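Local coordinates for Nsp15 (Middle East respiratory syndrome-related coronavirus, PDB 5YVD), which cleaves RNA as the endoribonuclease of a coronavirus, probably at uridylates, and forms an assembly of six copies of the chain, at residues Ala62-Pro67 against Ile119-Ser124; Leu72-Ala77 against Ser269-Asn274; Glu126-Met129 against Asn133-Phe136; Ala154-Ala159 against Val167-Lys172. All blocks are in the same frame, centred on the assembly; numbering follows the deposited sequence.

In the fold
Contacts 1, 3 and 4 all lie in the middle domain, whereas contact 2 joins that domain to the endoribonuclease domain. Contact 3 is the most apolar, two phenylalanines and an alanine buried between helix 124-129 and strand 134-138. Contact 4 is also buried and mostly apolar, but it borders a second subunit. Contacts 1 and 2 are only partly buried and polar: charged side chains gather in the first, an amide, a hydroxyl and a water in the second. Segment 62-67 ties contacts 1 and 4 together through Ser-65 and His-66, Phe-136 of contact 3 packs against segment 119-124, and Ile-135, on the other side of strand 134-138, reaches segment 72-77 of contact 2.

Contact 1. Residues Ala62-Pro67 against Ile119-Ser124; sequences AVRSHP and IRDNCS. Unlike the reference sequence in segment 119-124: Cys-123 (reference Gly).
Two arginines that run past each other, Arg-64 and Arg-120, join two loops of the middle domain, the one between helix 51-59 and helix 69-74 and the one that leads from strand 115-118 into helix 124-129. Each finds an acceptor on the other's segment. Arg-120 takes the carbonyl of Ser-65 end-on with two nitrogens, Arg-120 NH1 at 2.9 Å from Ser-65 O and Arg-120 NH2 at 3.0 Å from the same oxygen. Both arms of this fork are bent, although the oxygen stays near the guanidinium plane. In return Arg-64 NH2 forms a salt bridge with Asp-121 OD1 at 2.6 Å. The bond is almost straight (169°) and lies in the guanidinium plane, yet it reaches the carboxylate from above its plane.

Between these bonds the two guanidinium planes lie 20° apart. The methylene Arg-64 CD sits over the centre of the Arg-120 group, 3.5 Å from Arg-120 CZ, and Arg-120 CB covers a face of the Arg-64 guanidinium. A bend at chi3 of Arg-64 (78°) turns its far end toward the aspartate. Asp-118 adds a salt bridge to Arg-120 NH2, and the ring of Phe-83 makes a cation-pi contact with Arg-64. With Arg-64 NE only 3.9 Å from Arg-120 NE, the two positive charges are probably made tolerable by Asp-118 and Asp-121.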
loop_
_atom_site.group_PDB
_atom_site.type_symbol
_atom_site.label_atom_id
_atom_site.label_comp_id
_atom_site.label_asym_id
_atom_site.label_seq_id
_atom_site.Cartn_x
_atom_site.Cartn_y
_atom_site.Cartn_z
ATOM N N ALA A 62 -14.692 -24.652 0.499
ATOM C CA ALA A 62 -15.354 -25.924 0.381
ATOM C C ALA A 62 -15.895 -26.193 -0.990
ATOM O O ALA A 62 -16.776 -25.522 -1.419
ATOM C CB ALA A 62 -16.475 -25.986 1.358
ATOM N N VAL A 63 -15.401 -27.227 -1.640
ATOM C CA VAL A 63 -15.751 -27.507 -3.011
ATOM C C VAL A 63 -16.927 -28.461 -3.110
ATOM O O VAL A 63 -16.774 -29.636 -3.421
ATOM C CB VAL A 63 -14.548 -28.048 -3.764
ATOM C CG1 VAL A 63 -14.874 -28.207 -5.260
ATOM C CG2 VAL A 63 -13.417 -27.070 -3.569
ATOM N N ARG A 64 -18.109 -27.923 -2.864
ATOM C CA ARG A 64 -19.343 -28.709 -2.821
ATOM C C ARG A 64 -20.481 -27.757 -3.025
ATOM O O ARG A 64 -20.306 -26.565 -2.844
ATOM C CB ARG A 64 -19.505 -29.369 -1.445
ATOM C CG ARG A 64 -19.218 -28.401 -0.309
ATOM C CD ARG A 64 -19.824 -28.770 1.032
ATOM N NE ARG A 64 -19.090 -29.809 1.727
ATOM C CZ ARG A 64 -18.836 -29.804 3.033
ATOM N NH1 ARG A 64 -19.238 -28.814 3.829
ATOM N NH2 ARG A 64 -18.168 -30.817 3.554
ATOM N N SER A 65 -21.649 -28.263 -3.375
ATOM C CA SER A 65 -22.818 -27.393 -3.511
ATOM C C SER A 65 -23.332 -26.973 -2.142
ATOM O O SER A 65 -23.071 -27.623 -1.120
ATOM C CB SER A 65 -23.937 -28.089 -4.276
ATOM O OG SER A 65 -24.336 -29.291 -3.632
ATOM N N HIS A 66 -24.055 -25.872 -2.107
ATOM C CA HIS A 66 -24.678 -25.450 -0.865
ATOM C C HIS A 66 -25.815 -24.504 -1.173
ATOM O O HIS A 66 -25.855 -23.943 -2.273
ATOM C CB HIS A 66 -23.657 -24.806 0.083
ATOM C CG HIS A 66 -22.926 -23.635 -0.492
ATOM N ND1 HIS A 66 -23.402 -22.347 -0.411
ATOM C CD2 HIS A 66 -21.730 -23.555 -1.126
ATOM C CE1 HIS A 66 -22.542 -21.523 -0.986
ATOM N NE2 HIS A 66 -21.514 -22.229 -1.427
ATOM N N PRO A 67 -26.745 -24.328 -0.222
ATOM C CA PRO A 67 -27.799 -23.320 -0.360
ATOM C C PRO A 67 -27.219 -21.963 -0.639
ATOM O O PRO A 67 -26.124 -21.660 -0.179
ATOM C CB PRO A 67 -28.490 -23.326 1.003
ATOM C CG PRO A 67 -28.241 -24.689 1.553
ATOM C CD PRO A 67 -26.929 -25.167 0.973
ATOM N N ILE A 119 -24.032 -31.892 6.947
ATOM C CA ILE A 119 -24.018 -33.347 6.998
ATOM C C ILE A 119 -22.772 -33.954 6.339
ATOM O O ILE A 119 -22.342 -35.028 6.712
ATOM C CB ILE A 119 -25.286 -33.930 6.343
ATOM C CG1 ILE A 119 -25.438 -35.440 6.609
ATOM C CG2 ILE A 119 -25.269 -33.708 4.843
ATOM C CD1 ILE A 119 -26.527 -35.785 7.574
ATOM N N ARG A 120 -22.201 -33.292 5.341
ATOM C CA ARG A 120 -21.053 -33.871 4.628
ATOM C C ARG A 120 -19.753 -33.870 5.444
ATOM O O ARG A 120 -18.787 -34.519 5.054
ATOM C CB ARG A 120 -20.846 -33.190 3.279
ATOM C CG ARG A 120 -21.877 -33.632 2.255
ATOM C CD ARG A 120 -22.052 -32.646 1.109
ATOM N NE ARG A 120 -22.652 -31.389 1.565
ATOM C CZ ARG A 120 -22.947 -30.366 0.777
ATOM N NH1 ARG A 120 -22.712 -30.404 -0.545
ATOM N NH2 ARG A 120 -23.479 -29.296 1.321
ATOM N N ASP A 121 -19.739 -33.165 6.578
ATOM C CA ASP A 121 -18.608 -33.225 7.502
ATOM C C ASP A 121 -18.897 -34.251 8.586
ATOM O O ASP A 121 -19.911 -34.173 9.284
ATOM C CB ASP A 121 -18.348 -31.865 8.111
ATOM C CG ASP A 121 -18.149 -30.804 7.068
ATOM O OD1 ASP A 121 -17.467 -31.101 6.065
ATOM O OD2 ASP A 121 -18.694 -29.685 7.245
ATOM N N ASN A 122 -18.019 -35.241 8.686
ATOM C CA ASN A 122 -18.138 -36.294 9.682
ATOM C C ASN A 122 -18.383 -35.657 11.063
ATOM O O ASN A 122 -17.726 -34.691 11.429
ATOM C CB ASN A 122 -16.881 -37.187 9.655
ATOM C CG ASN A 122 -16.961 -38.348 10.628
ATOM O OD1 ASN A 122 -16.100 -38.519 11.492
ATOM N ND2 ASN A 122 -18.007 -39.148 10.499
ATOM N N CYS A 123 -19.410 -36.153 11.749
ATOM C CA CYS A 123 -19.764 -35.780 13.126
ATOM C C CYS A 123 -20.394 -34.408 13.325
ATOM O O CYS A 123 -20.646 -34.027 14.459
ATOM C CB CYS A 123 -18.567 -35.956 14.078
ATOM S SG CYS A 123 -18.032 -37.681 14.211
ATOM N N SER A 124 -20.678 -33.677 12.250
ATOM C CA SER A 124 -21.338 -32.356 12.373
ATOM C C SER A 124 -22.809 -32.446 12.800
ATOM O O SER A 124 -23.294 -31.618 13.562
ATOM C CB SER A 124 -21.252 -31.574 11.073
ATOM O OG SER A 124 -19.964 -31.042 10.917
#

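Contact 2. Residues Leu72-Ala77 against Ser269-Asn274; sequences LHNLQA and SSTIHN
Asn-74, in the last turn of helix 69-74, reaches across to Thr-271 and so links the middle domain to the endoribonuclease domain just ahead of strand 273-279. The helix closes in a Schellman motif: Gln-76 takes a positive phi (57°), while Ala-77 N bonds to Leu-72 O and Gln-76 N to His-73 O. Asn-74 lies within this closing turn, and its side chain points to the other domain.

The direct and better buried part of the contact is one hydrogen bond. Asn-74 ND2 gives a hydrogen to Thr-271 OG1 at 3.0 Å, with the hydroxyl close to the amide plane and the bond somewhat bent (142°). Asp-320 fastens both partners, its backbone O bonding to Asn-74 ND2 and its OD2 to Thr-271 OG1, and the Thr-271 side chain packs on Ile-324 of strand 322-331.

The other half of the amide is held more loosely, through solvent. A water donates to Asn-74 OD1 at 2.8 Å and accepts from Thr-271 N at 3.2 Å, so the amide reaches Thr-271 a second time. His-73, partly exposed, meets Gly-36 of a third subunit. Both amide atoms having distinct partners, the flat group is fixed in its rotation. The same water lies at the edge of the His-73 ring, in its plane and 3.5 Å from His-73 CD2.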
loop_
_atom_site.group_PDB
_atom_site.type_symbol
_atom_site.label_atom_id
_atom_site.label_comp_id
_atom_site.label_asym_id
_atom_site.label_seq_id
_atom_site.Cartn_x
_atom_site.Cartn_y
_atom_site.Cartn_z
ATOM N N LEU A 72 -28.624 -18.409 3.846
ATOM C CA LEU A 72 -27.842 -18.489 5.057
ATOM C C LEU A 72 -28.001 -17.200 5.822
ATOM O O LEU A 72 -28.318 -17.223 6.998
ATOM C CB LEU A 72 -26.380 -18.762 4.739
ATOM C CG LEU A 72 -26.130 -19.992 3.853
ATOM C CD1 LEU A 72 -24.630 -20.266 3.812
ATOM C CD2 LEU A 72 -26.903 -21.235 4.293
ATOM N N HIS A 73 -27.831 -16.080 5.130
ATOM C CA HIS A 73 -28.021 -14.747 5.735
ATOM C C HIS A 73 -29.409 -14.547 6.347
ATOM O O HIS A 73 -29.533 -13.988 7.420
ATOM C CB HIS A 73 -27.728 -13.666 4.689
ATOM C CG HIS A 73 -28.110 -12.279 5.104
ATOM N ND1 HIS A 73 -27.529 -11.631 6.171
ATOM C CD2 HIS A 73 -28.985 -11.402 4.564
ATOM C CE1 HIS A 73 -28.042 -10.420 6.281
ATOM N NE2 HIS A 73 -28.927 -10.254 5.315
ATOM N N ASN A 74 -30.446 -15.028 5.680
ATOM C CA ASN A 74 -31.797 -14.866 6.181
ATOM C C ASN A 74 -32.139 -15.799 7.373
ATOM O O ASN A 74 -33.014 -15.466 8.176
ATOM C CB ASN A 74 -32.811 -15.048 5.044
ATOM C CG ASN A 74 -32.727 -13.950 3.986
ATOM O OD1 ASN A 74 -31.935 -13.005 4.100
ATOM N ND2 ASN A 74 -33.533 -14.087 2.935
ATOM N N LEU A 75 -31.473 -16.959 7.473
ATOM C CA LEU A 75 -31.546 -17.795 8.678
ATOM C C LEU A 75 -30.607 -17.282 9.771
ATOM O O LEU A 75 -30.501 -17.888 10.842
ATOM C CB LEU A 75 -31.175 -19.241 8.367
ATOM C CG LEU A 75 -31.957 -20.018 7.306
ATOM C CD1 LEU A 75 -31.464 -21.451 7.295
ATOM C CD2 LEU A 75 -33.460 -19.958 7.556
ATOM N N GLN A 76 -29.933 -16.173 9.492
ATOM C CA GLN A 76 -28.953 -15.559 10.379
ATOM C C GLN A 76 -27.809 -16.488 10.759
ATOM O O GLN A 76 -27.463 -16.628 11.941
ATOM C CB GLN A 76 -29.607 -15.000 11.634
ATOM C CG GLN A 76 -30.618 -13.901 11.380
ATOM C CD GLN A 76 -31.664 -13.833 12.479
ATOM O OE1 GLN A 76 -32.100 -14.866 13.016
ATOM N NE2 GLN A 76 -32.070 -12.624 12.824
ATOM N N ALA A 77 -27.211 -17.104 9.752
ATOM C CA ALA A 77 -26.005 -17.899 9.967
ATOM C C ALA A 77 -24.803 -16.969 10.093
ATOM O O ALA A 77 -24.466 -16.269 9.150
ATOM C CB ALA A 77 -25.803 -18.871 8.828
ATOM N N SER A 269 -25.404 -12.052 -3.188
ATOM C CA SER A 269 -26.667 -12.784 -3.062
ATOM C C SER A 269 -27.555 -12.178 -1.992
ATOM O O SER A 269 -27.113 -11.977 -0.862
ATOM C CB SER A 269 -26.410 -14.232 -2.730
ATOM O OG SER A 269 -27.622 -14.949 -2.556
ATOM N N SER A 270 -28.796 -11.881 -2.378
ATOM C CA SER A 270 -29.746 -11.200 -1.526
ATOM C C SER A 270 -31.166 -11.330 -2.109
ATOM O O SER A 270 -31.365 -11.314 -3.336
ATOM C CB SER A 270 -29.354 -9.718 -1.376
ATOM O OG SER A 270 -30.305 -8.990 -0.606
ATOM N N THR A 271 -32.145 -11.461 -1.219
ATOM C CA THR A 271 -33.527 -11.587 -1.636
ATOM C C THR A 271 -33.980 -10.375 -2.423
ATOM O O THR A 271 -34.734 -10.534 -3.394
ATOM C CB THR A 271 -34.465 -11.828 -0.443
ATOM O OG1 THR A 271 -34.163 -13.097 0.126
ATOM C CG2 THR A 271 -35.885 -11.867 -0.881
ATOM N N ILE A 272 -33.510 -9.188 -2.008
ATOM C CA ILE A 272 -33.710 -7.921 -2.752
ATOM C C ILE A 272 -32.396 -7.295 -3.212
ATOM O O ILE A 272 -31.428 -7.180 -2.456
ATOM C CB ILE A 272 -34.378 -6.838 -1.889
ATOM C CG1 ILE A 272 -35.672 -7.354 -1.254
ATOM C CG2 ILE A 272 -34.629 -5.574 -2.704
ATOM C CD1 ILE A 272 -35.915 -6.783 0.137
ATOM N N HIS A 273 -32.410 -6.832 -4.446
ATOM C CA HIS A 273 -31.301 -6.134 -5.038
ATOM C C HIS A 273 -31.731 -4.707 -5.412
ATOM O O HIS A 273 -32.848 -4.486 -5.897
ATOM C CB HIS A 273 -30.840 -6.882 -6.297
ATOM C CG HIS A 273 -30.133 -8.174 -6.021
ATOM N ND1 HIS A 273 -28.769 -8.315 -6.131
ATOM C CD2 HIS A 273 -30.599 -9.379 -5.638
ATOM C CE1 HIS A 273 -28.423 -9.552 -5.840
ATOM N NE2 HIS A 273 -29.517 -10.222 -5.539
ATOM N N ASN A 274 -30.826 -3.749 -5.207
ATOM C CA ASN A 274 -31.097 -2.354 -5.507
ATOM C C ASN A 274 -30.191 -1.872 -6.601
ATOM O O ASN A 274 -28.996 -1.988 -6.492
ATOM C CB ASN A 274 -30.849 -1.491 -4.269
ATOM C CG ASN A 274 -31.913 -1.659 -3.190
ATOM O OD1 ASN A 274 -33.018 -2.126 -3.446
ATOM N ND2 ASN A 274 -31.575 -1.252 -1.968
HETATM O O HOH W 1 -31.076 -11.573 1.798
#

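Contact 3. Residues Glu126-Met129 against Asn133-Phe136; sequences EKFM and NAIF
The ring of Phe-128 carries Phe-136 CB over the middle of one face and has Ala-134 CB at its edge. The CH-pi approach is nearly vertical: Phe-136 CB stands 3.4 Å from the centroid of the Phe-128 ring and 8° off its normal. At the edge, Phe-128 CD1 lies 3.5 Å from Ala-134 CB. Separately, the backbone carbon C of Ile-135 comes 3.7 Å from Phe-128 CE1. The two phenyl groups are tilted by 27° and slid apart, with centroids 5.1 Å from each other, so ring overlaps ring very little. Instead the methylene of Phe-136 takes the place over the face, and its own ring extends back past the root of the Phe-128 side chain, bringing Phe-136 CD2 to 3.7 Å from Phe-128 CB.

Phe-128 has CG opposite its backbone N (chi1 165°), which sends the ring off the helix and onto the strand. There Ala-134 and Phe-136, two residues apart, turn the same way and receive it, while Ile-135 faces the other side of the sheet. Lys-178 makes a cation-pi contact with Phe-128 and bonds to its carbonyl O.

The contact belongs to a beta-alpha-beta unit in which helix 124-129 connects the parallel neighbours 115-118 and 134-138. Phe-117 of strand 115-118 and Tyr-176 of the antiparallel strand 174-178 extend the apolar layer between helix and sheet.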
loop_
_atom_site.group_PDB
_atom_site.type_symbol
_atom_site.label_atom_id
_atom_site.label_comp_id
_atom_site.label_asym_id
_atom_site.label_seq_id
_atom_site.Cartn_x
_atom_site.Cartn_y
_atom_site.Cartn_z
ATOM N N GLU A 126 -24.254 -34.697 14.870
ATOM C CA GLU A 126 -24.255 -34.889 16.333
ATOM C C GLU A 126 -23.813 -33.633 17.069
ATOM O O GLU A 126 -24.367 -33.283 18.109
ATOM C CB GLU A 126 -23.372 -36.062 16.745
ATOM C CG GLU A 126 -23.855 -37.411 16.205
ATOM C CD GLU A 126 -23.321 -37.781 14.818
ATOM O OE1 GLU A 126 -22.618 -36.967 14.178
ATOM O OE2 GLU A 126 -23.621 -38.898 14.362
ATOM N N LYS A 127 -22.838 -32.928 16.510
ATOM C CA LYS A 127 -22.414 -31.653 17.093
ATOM C C LYS A 127 -23.571 -30.628 17.039
ATOM O O LYS A 127 -23.917 -29.971 18.046
ATOM C CB LYS A 127 -21.145 -31.133 16.391
ATOM C CG LYS A 127 -19.996 -30.844 17.346
ATOM C CD LYS A 127 -20.328 -29.671 18.270
ATOM C CE LYS A 127 -19.384 -29.569 19.473
ATOM N NZ LYS A 127 -19.731 -28.435 20.386
ATOM N N PHE A 128 -24.193 -30.520 15.869
ATOM C CA PHE A 128 -25.365 -29.680 15.734
ATOM C C PHE A 128 -26.425 -30.072 16.746
ATOM O O PHE A 128 -27.134 -29.192 17.253
ATOM C CB PHE A 128 -25.932 -29.730 14.301
ATOM C CG PHE A 128 -27.326 -29.170 14.165
ATOM C CD1 PHE A 128 -27.550 -27.810 14.218
ATOM C CD2 PHE A 128 -28.404 -30.008 13.975
ATOM C CE1 PHE A 128 -28.821 -27.291 14.090
ATOM C CE2 PHE A 128 -29.675 -29.494 13.848
ATOM C CZ PHE A 128 -29.886 -28.130 13.904
ATOM N N MET A 129 -26.544 -31.374 17.036
ATOM C CA MET A 129 -27.582 -31.866 17.982
ATOM C C MET A 129 -27.295 -31.476 19.414
ATOM O O MET A 129 -28.225 -31.383 20.200
ATOM C CB MET A 129 -27.767 -33.392 17.948
ATOM C CG MET A 129 -28.387 -33.958 16.692
ATOM S SD MET A 129 -30.029 -33.324 16.396
ATOM C CE MET A 129 -30.921 -33.974 17.810
ATOM N N ASN A 133 -28.002 -22.999 19.686
ATOM C CA ASN A 133 -28.371 -22.022 18.667
ATOM C C ASN A 133 -27.588 -22.327 17.413
ATOM O O ASN A 133 -26.379 -22.073 17.363
ATOM C CB ASN A 133 -28.059 -20.604 19.148
ATOM C CG ASN A 133 -28.943 -20.156 20.317
ATOM O OD1 ASN A 133 -30.078 -20.547 20.433
ATOM N ND2 ASN A 133 -28.418 -19.290 21.154
ATOM N N ALA A 134 -28.251 -22.893 16.405
ATOM C CA ALA A 134 -27.539 -23.380 15.214
ATOM C C ALA A 134 -28.425 -23.651 14.011
ATOM O O ALA A 134 -29.646 -23.710 14.118
ATOM C CB ALA A 134 -26.775 -24.651 15.549
ATOM N N ILE A 135 -27.761 -23.851 12.872
ATOM C CA ILE A 135 -28.386 -24.162 11.587
ATOM C C ILE A 135 -27.756 -25.452 11.040
ATOM O O ILE A 135 -26.538 -25.658 11.140
ATOM C CB ILE A 135 -28.160 -22.978 10.611
ATOM C CG1 ILE A 135 -29.009 -21.786 11.043
ATOM C CG2 ILE A 135 -28.469 -23.351 9.162
ATOM C CD1 ILE A 135 -28.594 -20.486 10.403
ATOM N N PHE A 136 -28.574 -26.335 10.478
ATOM C CA PHE A 136 -28.044 -27.563 9.890
ATOM C C PHE A 136 -28.442 -27.675 8.438
ATOM O O PHE A 136 -29.601 -27.430 8.092
ATOM C CB PHE A 136 -28.511 -28.802 10.633
ATOM C CG PHE A 136 -27.735 -30.032 10.261
ATOM C CD1 PHE A 136 -28.295 -31.032 9.485
ATOM C CD2 PHE A 136 -26.416 -30.150 10.638
ATOM C CE1 PHE A 136 -27.549 -32.138 9.111
ATOM C CE2 PHE A 136 -25.670 -31.252 10.284
ATOM C CZ PHE A 136 -26.233 -32.250 9.512
#

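Contact 4. Residues Ala154-Ala159 against Val167-Lys172; sequences AYFNGA and VKQPVK
Segments 154-159 and 167-172 run in opposite directions and diverge: the CA atoms of Ala-154 and Val-171 are 5.3 Å apart, those of Phe-156 and Gln-169 8.5 Å. The first segment leaves strand 153-156 through a type I' turn from Phe-156 to Ala-159, closed by two backbone bonds, Phe-156 N to Ala-159 O at 2.8 Å and Ala-159 N to Phe-156 O at 2.9 Å. Asn-157 and Gly-158 take the positive phi values of such a turn. The second segment is an irregular loop and meets the first through side chains.

Gln-169 lies over one face of the Phe-156 ring. Its CG makes a CH-pi contact, 4.0 Å from the centroid of the Phe-156 ring and 13° off the normal. A bend at chi2 (-78°) folds the glutamine so that its amide follows the ring, the planes 27° apart, with Gln-169 NE2 3.9 Å from Phe-156 CZ. The opposite face of the ring has Asn-157 ND2 above its rim.

Phe-156 and Asn-157 belong to the small antiparallel hairpin 153-162 of the middle domain, while Gln-169 sits in the loop that follows it, on the way to strand 174-178. A second subunit borders the turn, Thr-278 of that subunit packing on Phe-156 and bonding through OG1 to Asn-157 ND2. Back toward the start of the strand, Val-171 CG1 rests 4.2 Å from Ala-154 CB and 3.9 Å from Ala-154 N, and the Val-171 side chain also touches Ile-161 of the partner strand.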
loop_
_atom_site.group_PDB
_atom_site.type_symbol
_atom_site.label_atom_id
_atom_site.label_comp_id
_atom_site.label_asym_id
_atom_site.label_seq_id
_atom_site.Cartn_x
_atom_site.Cartn_y
_atom_site.Cartn_z
ATOM N N ALA A 154 -29.219 -24.421 -6.242
ATOM C CA ALA A 154 -28.180 -24.274 -5.225
ATOM C C ALA A 154 -26.931 -23.649 -5.859
ATOM O O ALA A 154 -26.847 -23.480 -7.074
ATOM C CB ALA A 154 -27.850 -25.639 -4.613
ATOM N N TYR A 155 -25.959 -23.315 -5.030
ATOM C CA TYR A 155 -24.762 -22.657 -5.489
ATOM C C TYR A 155 -23.653 -23.688 -5.553
ATOM O O TYR A 155 -23.541 -24.494 -4.648
ATOM C CB TYR A 155 -24.419 -21.582 -4.479
ATOM C CG TYR A 155 -23.327 -20.621 -4.867
ATOM C CD1 TYR A 155 -21.991 -20.861 -4.533
ATOM C CD2 TYR A 155 -23.634 -19.440 -5.517
ATOM C CE1 TYR A 155 -21.003 -19.939 -4.848
ATOM C CE2 TYR A 155 -22.651 -18.528 -5.850
ATOM C CZ TYR A 155 -21.347 -18.771 -5.516
ATOM O OH TYR A 155 -20.418 -17.828 -5.865
ATOM N N PHE A 156 -22.851 -23.680 -6.617
ATOM C CA PHE A 156 -21.681 -24.573 -6.699
ATOM C C PHE A 156 -20.526 -23.944 -7.504
ATOM O O PHE A 156 -20.694 -23.621 -8.685
ATOM C CB PHE A 156 -22.088 -25.938 -7.289
ATOM C CG PHE A 156 -20.961 -26.943 -7.377
ATOM C CD1 PHE A 156 -20.140 -27.203 -6.278
ATOM C CD2 PHE A 156 -20.741 -27.660 -8.554
ATOM C CE1 PHE A 156 -19.121 -28.130 -6.368
ATOM C CE2 PHE A 156 -19.722 -28.593 -8.647
ATOM C CZ PHE A 156 -18.914 -28.829 -7.557
ATOM N N ASN A 157 -19.367 -23.759 -6.853
ATOM C CA ASN A 157 -18.181 -23.176 -7.490
ATOM C C ASN A 157 -18.453 -21.860 -8.281
ATOM O O ASN A 157 -17.875 -21.638 -9.340
ATOM C CB ASN A 157 -17.516 -24.205 -8.420
ATOM C CG ASN A 157 -17.017 -25.448 -7.690
ATOM O OD1 ASN A 157 -16.805 -25.452 -6.472
ATOM N ND2 ASN A 157 -16.814 -26.519 -8.447
ATOM N N GLY A 158 -19.326 -20.999 -7.774
ATOM C CA GLY A 158 -19.673 -19.771 -8.476
ATOM C C GLY A 158 -20.962 -19.799 -9.293
ATOM O O GLY A 158 -21.509 -18.739 -9.600
ATOM N N ALA A 159 -21.452 -20.987 -9.648
ATOM C CA ALA A 159 -22.667 -21.123 -10.490
ATOM C C ALA A 159 -23.931 -21.468 -9.738
ATOM O O ALA A 159 -23.889 -22.043 -8.650
ATOM C CB ALA A 159 -22.460 -22.189 -11.565
ATOM N N VAL A 167 -28.055 -34.312 -11.999
ATOM C CA VAL A 167 -27.155 -33.535 -11.123
ATOM C C VAL A 167 -26.348 -34.399 -10.125
ATOM O O VAL A 167 -26.904 -35.248 -9.463
ATOM C CB VAL A 167 -27.920 -32.421 -10.394
ATOM C CG1 VAL A 167 -28.637 -32.944 -9.147
ATOM C CG2 VAL A 167 -26.968 -31.303 -10.037
ATOM N N LYS A 168 -25.038 -34.192 -10.037
ATOM C CA LYS A 168 -24.175 -35.084 -9.252
ATOM C C LYS A 168 -23.622 -34.443 -7.977
ATOM O O LYS A 168 -22.775 -35.022 -7.306
ATOM C CB LYS A 168 -23.009 -35.639 -10.095
ATOM C CG LYS A 168 -23.361 -36.527 -11.297
ATOM C CD LYS A 168 -24.672 -37.317 -11.202
ATOM C CE LYS A 168 -24.677 -38.359 -10.085
ATOM N NZ LYS A 168 -24.150 -39.674 -10.535
ATOM N N GLN A 169 -24.104 -33.259 -7.646
ATOM C CA GLN A 169 -23.977 -32.711 -6.307
ATOM C C GLN A 169 -25.404 -32.541 -5.883
ATOM O O GLN A 169 -26.270 -32.388 -6.726
ATOM C CB GLN A 169 -23.327 -31.321 -6.327
ATOM C CG GLN A 169 -21.833 -31.302 -6.625
ATOM C CD GLN A 169 -20.956 -31.693 -5.434
ATOM O OE1 GLN A 169 -21.340 -31.559 -4.281
ATOM N NE2 GLN A 169 -19.761 -32.157 -5.725
ATOM N N PRO A 170 -25.666 -32.557 -4.583
ATOM C CA PRO A 170 -27.033 -32.306 -4.155
ATOM C C PRO A 170 -27.481 -30.873 -4.450
ATOM O O PRO A 170 -26.671 -29.932 -4.434
ATOM C CB PRO A 170 -26.976 -32.545 -2.647
ATOM C CG PRO A 170 -25.538 -32.321 -2.246
ATOM C CD PRO A 170 -24.722 -32.712 -3.460
ATOM N N VAL A 171 -28.769 -30.724 -4.737
ATOM C CA VAL A 171 -29.400 -29.424 -4.978
ATOM C C VAL A 171 -30.561 -29.197 -3.984
ATOM O O VAL A 171 -30.836 -28.073 -3.531
ATOM C CB VAL A 171 -29.904 -29.350 -6.438
ATOM C CG1 VAL A 171 -30.648 -28.048 -6.703
ATOM C CG2 VAL A 171 -28.747 -29.495 -7.406
ATOM N N LYS A 172 -31.265 -30.266 -3.640
ATOM C CA LYS A 172 -32.365 -30.140 -2.698
ATOM C C LYS A 172 -31.813 -30.274 -1.288
ATOM O O LYS A 172 -31.392 -31.370 -0.866
ATOM C CB LYS A 172 -33.451 -31.188 -2.976
ATOM C CG LYS A 172 -34.669 -31.077 -2.054
ATOM C CD LYS A 172 -35.900 -30.482 -2.710
ATOM C CE LYS A 172 -35.648 -29.176 -3.426
ATOM N NZ LYS A 172 -36.962 -28.644 -3.849
#